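Local coordinates for CRS2 (Zea mays, PDB 1RYB), which promotes the splicing of group IIB introns in chloroplasts, in complexes with CAF1 or CAF2, and lacks the hydrolase activity of its peptidyl-tRNA hydrolase relatives, at residues S79-L91 with R126-D138. Numbering follows the deposited sequence.
Sequences SYMNYSGEAIGPL and RHNGLQNVIEHLD
His136 lays its imidazole face over the backbone of Gly85 and Glu86, with Glu86 N 3.7 Å above the ring centre, while Glu86 CG comes to 3.4 Å from His136 CE1. This overlap belongs to a pair of roughly parallel helices, 84-91 and 128-136, of the peptidyl-tRNA hydrolase fold; they cross at -39° with axes 7.4 Å apart. Glycine permits this closeness: CA of Gly85 lies 3.7 Å from CA of Val133, and a CB on Gly85 would clash with Asn132 O. Asn132, in the middle of helix 128-136, bonds to the first turn of helix 84-91. Its CG stands opposite the backbone N (chi1 -168°), which brings OD1 of Asn132 to Gly85 N, 2.6 Å away, in the carbonyl plane and on a lone pair; Glu86 N reaches the same oxygen weakly. One water ties Asn132 ND2, Glu86 OE1 and His136 NE2 together, and an alanine in place of the histidine would probably uncover the Gly85-Glu86 peptide and cost this water one of its three partners. Deeper, Ile88 CD1 packs on Val133 CG2, and Ile88 also touches Leu104 of strand 102-108. At the other end the contact supplies two residues, Asn82 and Asn128, that by analogy with relatives probably bind tRNA; they run side by side, joined by ND2 of Asn128 to OD1 of Asn82. His127, whose NE2 bonds to Asp107, uses ND1 as N-cap acceptor for Leu130 N. Met81, which also touches His35, the counterpart of the catalytic base, brings SD within 3.5 Å of CE1 at the edge of the His127 ring.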
ATOM      1  N   SER A  79       1.947 -11.544   6.511  1.00 10.92           N
ATOM      2  CA  SER A  79       2.459 -11.687   7.867  1.00 15.70           C
ATOM      3  C   SER A  79       1.463 -11.271   8.963  1.00 14.92           C
ATOM      4  O   SER A  79       1.720 -11.380  10.148  1.00 14.31           O
ATOM      5  CB  SER A  79       3.586 -10.672   7.886  1.00 15.70           C
ATOM      6  OG  SER A  79       3.087  -9.396   7.431  1.00 15.43           O
ATOM      7  N   TYR A  80       0.342 -10.741   8.528  1.00 11.23           N
ATOM      8  CA  TYR A  80      -0.618  -9.960   9.321  1.00 15.75           C
ATOM      9  C   TYR A  80      -0.115  -8.546   9.352  1.00 13.76           C
ATOM     10  O   TYR A  80       1.128  -8.306   9.310  1.00 10.78           O
ATOM     11  CB  TYR A  80      -0.872 -10.457  10.762  1.00 16.89           C
ATOM     12  CG  TYR A  80      -1.673 -11.734  10.719  1.00 15.28           C
ATOM     13  CD1 TYR A  80      -1.027 -12.962  10.788  1.00 22.60           C
ATOM     14  CD2 TYR A  80      -3.062 -11.710  10.612  1.00 14.28           C
ATOM     15  CE1 TYR A  80      -1.783 -14.141  10.815  1.00 16.09           C
ATOM     16  CE2 TYR A  80      -3.828 -12.874  10.565  1.00 19.75           C
ATOM     17  CZ  TYR A  80      -3.167 -14.094  10.619  1.00 19.33           C
ATOM     18  OH  TYR A  80      -3.943 -15.242  10.607  1.00 29.83           O
ATOM     19  N   MET A  81      -1.062  -7.627   9.432  1.00 11.41           N
ATOM     20  CA  MET A  81      -0.765  -6.168   9.370  1.00 16.83           C
ATOM     21  C   MET A  81       0.369  -5.676  10.312  1.00 13.16           C
ATOM     22  O   MET A  81       1.262  -4.957   9.933  1.00 12.45           O
ATOM     23  CB  MET A  81      -2.055  -5.400   9.678  1.00 12.87           C
ATOM     24  CG  MET A  81      -1.909  -3.910   9.510  1.00 12.20           C
ATOM     25  SD  MET A  81      -1.468  -3.458   7.828  1.00 12.80           S
ATOM     26  CE  MET A  81      -3.130  -3.364   7.094  1.00 14.81           C
ATOM     27  N   ASN A  82       0.361  -6.206  11.529  1.00 19.20           N
ATOM     28  CA  ASN A  82       1.256  -5.789  12.554  1.00 14.44           C
ATOM     29  C   ASN A  82       2.646  -6.205  12.275  1.00 20.42           C
ATOM     30  O   ASN A  82       3.570  -5.715  12.948  1.00 21.19           O
ATOM     31  CB  ASN A  82       0.861  -6.439  13.926  1.00 13.57           C
ATOM     32  CG  ASN A  82      -0.312  -5.735  14.565  1.00 26.33           C
ATOM     33  OD1 ASN A  82      -0.739  -4.695  14.090  1.00 21.42           O
ATOM     34  ND2 ASN A  82      -0.800  -6.296  15.695  1.00 28.96           N
ATOM     35  N   TYR A  83       2.835  -7.193  11.376  1.00 13.68           N
ATOM     36  CA  TYR A  83       4.217  -7.641  11.106  1.00  9.34           C
ATOM     37  C   TYR A  83       4.679  -7.354   9.662  1.00 14.68           C
ATOM     38  O   TYR A  83       5.629  -7.991   9.146  1.00 13.53           O
ATOM     39  CB  TYR A  83       4.351  -9.139  11.427  1.00 12.17           C
ATOM     40  CG  TYR A  83       3.886  -9.386  12.806  1.00 13.83           C
ATOM     41  CD1 TYR A  83       4.698  -9.093  13.903  1.00 17.62           C
ATOM     42  CD2 TYR A  83       2.632  -9.935  13.048  1.00 20.09           C
ATOM     43  CE1 TYR A  83       4.211  -9.271  15.208  1.00 36.83           C
ATOM     44  CE2 TYR A  83       2.144 -10.143  14.342  1.00 22.94           C
ATOM     45  CZ  TYR A  83       2.946  -9.825  15.435  1.00 44.59           C
ATOM     46  OH  TYR A  83       2.497 -10.107  16.724  1.00 23.87           O
ATOM     47  N   SER A  84       4.049  -6.341   9.032  1.00 12.54           N
ATOM     48  CA  SER A  84       4.343  -5.991   7.685  1.00 11.52           C
ATOM     49  C   SER A  84       5.843  -5.717   7.468  1.00 12.35           C
ATOM     50  O   SER A  84       6.396  -5.997   6.399  1.00 12.62           O
ATOM     51  CB  SER A  84       3.504  -4.782   7.264  1.00  9.29           C
ATOM     52  OG  SER A  84       2.103  -5.095   7.327  1.00 11.42           O
ATOM     53  N   GLY A  85       6.505  -5.097   8.434  1.00 14.16           N
ATOM     54  CA  GLY A  85       7.894  -4.731   8.255  1.00 12.04           C
ATOM     55  C   GLY A  85       8.787  -5.948   8.190  1.00 13.98           C
ATOM     56  O   GLY A  85       9.861  -5.951   7.495  1.00 13.52           O
ATOM     57  N   GLU A  86       8.361  -6.963   8.902  1.00 12.01           N
ATOM     58  CA  GLU A  86       9.081  -8.215   8.899  1.00 13.28           C
ATOM     59  C   GLU A  86       9.187  -8.780   7.525  1.00 16.71           C
ATOM     60  O   GLU A  86      10.123  -9.501   7.252  1.00 14.56           O
ATOM     61  CB  GLU A  86       8.447  -9.283   9.854  1.00 19.48           C
ATOM     62  CG  GLU A  86       8.634  -8.798  11.306  1.00 15.76           C
ATOM     63  CD  GLU A  86       8.183  -9.769  12.351  1.00 23.01           C
ATOM     64  OE1 GLU A  86       8.011  -9.423  13.475  1.00 24.70           O
ATOM     65  OE2 GLU A  86       7.817 -10.940  11.914  1.00 19.76           O
ATOM     66  N   ALA A  87       8.154  -8.532   6.678  1.00 13.96           N
ATOM     67  CA  ALA A  87       8.166  -8.996   5.303  1.00 17.46           C
ATOM     68  C   ALA A  87       8.938  -8.005   4.383  1.00 19.64           C
ATOM     69  O   ALA A  87       9.777  -8.395   3.555  1.00 17.72           O
ATOM     70  CB  ALA A  87       6.732  -9.078   4.787  1.00 15.33           C
ATOM     71  N   ILE A  88       8.634  -6.673   4.506  1.00 12.00           N
ATOM     72  CA  ILE A  88       9.179  -5.694   3.610  1.00  9.27           C
ATOM     73  C   ILE A  88      10.665  -5.410   3.782  1.00 16.71           C
ATOM     74  O   ILE A  88      11.393  -5.231   2.798  1.00 16.54           O
ATOM     75  CB  ILE A  88       8.321  -4.447   3.648  1.00 14.81           C
ATOM     76  CG1 ILE A  88       6.946  -4.767   3.022  1.00 13.00           C
ATOM     77  CG2 ILE A  88       9.018  -3.299   2.908  1.00 13.91           C
ATOM     78  CD1 ILE A  88       5.837  -3.864   3.585  1.00 16.69           C
ATOM     79  N   GLY A  89      11.146  -5.321   5.027  1.00 13.97           N
ATOM     80  CA  GLY A  89      12.583  -5.031   5.202  1.00 10.11           C
ATOM     81  C   GLY A  89      13.464  -5.989   4.455  1.00 10.82           C
ATOM     82  O   GLY A  89      14.343  -5.586   3.728  1.00 15.37           O
ATOM     83  N   PRO A  90      13.276  -7.298   4.691  1.00 15.94           N
ATOM     84  CA  PRO A  90      14.108  -8.269   4.046  1.00 15.33           C
ATOM     85  C   PRO A  90      14.020  -8.239   2.545  1.00 24.71           C
ATOM     86  O   PRO A  90      15.011  -8.558   1.869  1.00 15.23           O
ATOM     87  CB  PRO A  90      13.798  -9.645   4.649  1.00 11.38           C
ATOM     88  CG  PRO A  90      13.307  -9.289   6.048  1.00 17.00           C
ATOM     89  CD  PRO A  90      12.626  -7.941   5.878  1.00 14.49           C
ATOM     90  N   LEU A  91      12.850  -7.943   2.022  1.00 11.33           N
ATOM     91  CA  LEU A  91      12.728  -7.864   0.567  1.00 10.28           C
ATOM     92  C   LEU A  91      13.557  -6.669  -0.018  1.00 11.72           C
ATOM     93  O   LEU A  91      14.165  -6.748  -1.093  1.00 14.71           O
ATOM     94  CB  LEU A  91      11.230  -7.691   0.164  1.00 11.32           C
ATOM     95  CG  LEU A  91      10.439  -9.016   0.287  1.00 15.57           C
ATOM     96  CD1 LEU A  91       8.871  -8.799   0.142  1.00 15.76           C
ATOM     97  CD2 LEU A  91      11.025 -10.088  -0.702  1.00 15.58           C
ATOM     98  N   ARG A 126      -0.333   6.222  13.496  1.00 15.99           N
ATOM     99  CA  ARG A 126      -0.863   5.155  14.368  1.00 19.61           C
ATOM    100  C   ARG A 126      -1.357   3.953  13.593  1.00 29.25           C
ATOM    101  O   ARG A 126      -2.145   3.122  14.103  1.00 25.14           O
ATOM    102  CB  ARG A 126      -1.951   5.681  15.327  1.00 16.41           C
ATOM    103  CG  ARG A 126      -1.374   6.769  16.255  1.00 21.64           C
ATOM    104  CD  ARG A 126      -2.441   7.372  17.182  1.00 24.13           C
ATOM    105  NE  ARG A 126      -3.622   7.794  16.449  1.00 22.22           N
ATOM    106  CZ  ARG A 126      -4.792   7.892  17.022  1.00100.00           C
ATOM    107  NH1 ARG A 126      -5.892   8.225  16.344  1.00 57.11           N
ATOM    108  NH2 ARG A 126      -4.848   7.673  18.339  1.00 39.86           N
ATOM    109  N   HIS A 127      -0.952   3.893  12.332  1.00 15.79           N
ATOM    110  CA  HIS A 127      -1.322   2.751  11.528  1.00 15.12           C
ATOM    111  C   HIS A 127      -0.319   1.641  11.901  1.00 16.73           C
ATOM    112  O   HIS A 127       0.881   1.821  11.768  1.00 13.30           O
ATOM    113  CB  HIS A 127      -1.244   3.126  10.007  1.00 14.45           C
ATOM    114  CG  HIS A 127      -1.751   1.998   9.114  1.00 13.62           C
ATOM    115  ND1 HIS A 127      -1.040   0.788   8.915  1.00 16.37           N
ATOM    116  CD2 HIS A 127      -2.893   1.930   8.383  1.00 12.27           C
ATOM    117  CE1 HIS A 127      -1.758   0.052   8.055  1.00  9.58           C
ATOM    118  NE2 HIS A 127      -2.887   0.704   7.733  1.00  9.49           N
ATOM    119  N   ASN A 128      -0.815   0.536  12.439  1.00 18.12           N
ATOM    120  CA  ASN A 128       0.053  -0.515  12.936  1.00 12.05           C
ATOM    121  C   ASN A 128       1.003  -1.078  11.900  1.00 17.11           C
ATOM    122  O   ASN A 128       2.158  -1.445  12.228  1.00 15.88           O
ATOM    123  CB  ASN A 128      -0.806  -1.664  13.497  1.00 15.04           C
ATOM    124  CG  ASN A 128      -1.352  -1.285  14.845  1.00 37.16           C
ATOM    125  OD1 ASN A 128      -1.180  -0.144  15.298  1.00 23.63           O
ATOM    126  ND2 ASN A 128      -2.011  -2.244  15.502  1.00 30.46           N
ATOM    127  N   GLY A 129       0.497  -1.202  10.659  1.00 15.19           N
ATOM    128  CA  GLY A 129       1.298  -1.759   9.629  1.00 10.91           C
ATOM    129  C   GLY A 129       2.398  -0.793   9.259  1.00 13.13           C
ATOM    130  O   GLY A 129       3.548  -1.160   9.039  1.00 15.58           O
ATOM    131  N   LEU A 130       2.049   0.426   9.062  1.00  9.59           N
ATOM    132  CA  LEU A 130       3.074   1.428   8.710  1.00 14.33           C
ATOM    133  C   LEU A 130       4.089   1.575   9.849  1.00 17.24           C
ATOM    134  O   LEU A 130       5.280   1.669   9.631  1.00 14.99           O
ATOM    135  CB  LEU A 130       2.391   2.771   8.410  1.00 13.27           C
ATOM    136  CG  LEU A 130       3.158   3.755   7.604  1.00 17.79           C
ATOM    137  CD1 LEU A 130       3.796   3.079   6.375  1.00 29.11           C
ATOM    138  CD2 LEU A 130       2.028   4.721   7.144  1.00 15.75           C
ATOM    139  N   GLN A 131       3.591   1.504  11.060  1.00 15.04           N
ATOM    140  CA  GLN A 131       4.489   1.600  12.158  1.00 17.38           C
ATOM    141  C   GLN A 131       5.511   0.472  12.125  1.00 20.84           C
ATOM    142  O   GLN A 131       6.687   0.684  12.324  1.00 14.13           O
ATOM    143  CB  GLN A 131       3.687   1.572  13.464  1.00 17.36           C
ATOM    144  CG  GLN A 131       4.662   1.608  14.656  1.00 20.85           C
ATOM    145  CD  GLN A 131       3.947   1.467  15.979  1.00 39.40           C
ATOM    146  OE1 GLN A 131       2.736   1.121  16.033  1.00 36.94           O
ATOM    147  NE2 GLN A 131       4.688   1.703  17.061  1.00100.00           N
ATOM    148  N   ASN A 132       5.069  -0.767  11.931  1.00 17.66           N
ATOM    149  CA  ASN A 132       6.005  -1.867  11.857  1.00 12.14           C
ATOM    150  C   ASN A 132       6.973  -1.752  10.679  1.00 13.88           C
ATOM    151  O   ASN A 132       8.123  -2.185  10.779  1.00 18.34           O
ATOM    152  CB  ASN A 132       5.256  -3.227  11.771  1.00 12.95           C
ATOM    153  CG  ASN A 132       6.160  -4.413  11.987  1.00 14.63           C
ATOM    154  OD1 ASN A 132       6.451  -5.181  11.058  1.00 15.62           O
ATOM    155  ND2 ASN A 132       6.701  -4.534  13.212  1.00 17.08           N
ATOM    156  N   VAL A 133       6.523  -1.178   9.529  1.00 11.54           N
ATOM    157  CA  VAL A 133       7.462  -1.018   8.371  1.00  8.94           C
ATOM    158  C   VAL A 133       8.571  -0.072   8.741  1.00 13.04           C
ATOM    159  O   VAL A 133       9.706  -0.295   8.475  1.00 16.47           O
ATOM    160  CB  VAL A 133       6.755  -0.512   7.097  1.00 12.57           C
ATOM    161  CG1 VAL A 133       7.755  -0.148   5.996  1.00 17.62           C
ATOM    162  CG2 VAL A 133       5.688  -1.529   6.604  1.00 12.69           C
ATOM    163  N   ILE A 134       8.214   1.023   9.343  1.00 14.02           N
ATOM    164  CA  ILE A 134       9.215   2.011   9.710  1.00 19.27           C
ATOM    165  C   ILE A 134      10.277   1.399  10.653  1.00 16.41           C
ATOM    166  O   ILE A 134      11.504   1.603  10.554  1.00 19.77           O
ATOM    167  CB  ILE A 134       8.564   3.328  10.299  1.00 19.44           C
ATOM    168  CG1 ILE A 134       7.849   4.166   9.217  1.00 13.77           C
ATOM    169  CG2 ILE A 134       9.648   4.170  11.045  1.00 16.90           C
ATOM    170  CD1 ILE A 134       6.724   5.108   9.754  1.00 18.06           C
ATOM    171  N   GLU A 135       9.790   0.716  11.642  1.00 13.21           N
ATOM    172  CA  GLU A 135      10.692   0.113  12.524  1.00 16.16           C
ATOM    173  C   GLU A 135      11.657  -0.846  11.764  1.00 26.46           C
ATOM    174  O   GLU A 135      12.840  -0.836  12.002  1.00 23.69           O
ATOM    175  CB  GLU A 135       9.883  -0.608  13.635  1.00 32.24           C
ATOM    176  CG  GLU A 135      10.575  -1.860  14.195  1.00 78.50           C
ATOM    177  CD  GLU A 135       9.823  -2.481  15.325  1.00 73.46           C
ATOM    178  OE1 GLU A 135      10.227  -3.495  15.884  1.00 74.07           O
ATOM    179  OE2 GLU A 135       8.725  -1.784  15.662  1.00 43.59           O
ATOM    180  N   HIS A 136      11.155  -1.709  10.850  1.00 16.21           N
ATOM    181  CA  HIS A 136      12.002  -2.612  10.095  1.00 14.75           C
ATOM    182  C   HIS A 136      12.842  -1.965   9.033  1.00 19.88           C
ATOM    183  O   HIS A 136      13.632  -2.639   8.353  1.00 20.54           O
ATOM    184  CB  HIS A 136      11.280  -3.850   9.557  1.00 12.58           C
ATOM    185  CG  HIS A 136      10.949  -4.780  10.649  1.00 16.36           C
ATOM    186  ND1 HIS A 136      11.662  -5.947  10.847  1.00 25.73           N
ATOM    187  CD2 HIS A 136       9.948  -4.721  11.605  1.00 20.11           C
ATOM    188  CE1 HIS A 136      11.094  -6.569  11.892  1.00 20.12           C
ATOM    189  NE2 HIS A 136      10.090  -5.851  12.393  1.00 23.01           N
ATOM    190  N   LEU A 137      12.645  -0.650   8.876  1.00 17.39           N
ATOM    191  CA  LEU A 137      13.461   0.118   7.964  1.00 21.05           C
ATOM    192  C   LEU A 137      14.455   0.987   8.766  1.00 29.03           C
ATOM    193  O   LEU A 137      14.752   2.156   8.453  1.00 24.16           O
ATOM    194  CB  LEU A 137      12.652   0.980   6.962  1.00 20.64           C
ATOM    195  CG  LEU A 137      11.800   0.138   5.971  1.00 17.95           C
ATOM    196  CD1 LEU A 137      10.962   1.074   5.076  1.00 18.56           C
ATOM    197  CD2 LEU A 137      12.649  -0.770   5.144  1.00 18.82           C
ATOM    198  N   ASP A 138      14.859   0.432   9.890  1.00 40.79           N
ATOM    199  CA  ASP A 138      15.787   1.102  10.762  1.00 44.63           C
ATOM    200  C   ASP A 138      15.264   2.412  11.334  1.00 29.50           C
ATOM    201  O   ASP A 138      16.021   3.353  11.501  1.00 40.51           O
ATOM    202  CB  ASP A 138      17.087   1.374   9.979  1.00 49.34           C
ATOM    203  CG  ASP A 138      18.256   0.634  10.538  1.00100.00           C
ATOM    204  OD1 ASP A 138      18.571   0.635  11.744  1.00 76.31           O
ATOM    205  OD2 ASP A 138      18.853  -0.078   9.615  1.00 81.91           O
TER
HETATM  206  O   HOH W   1       8.263  -6.986  14.177  1.00 24.04           O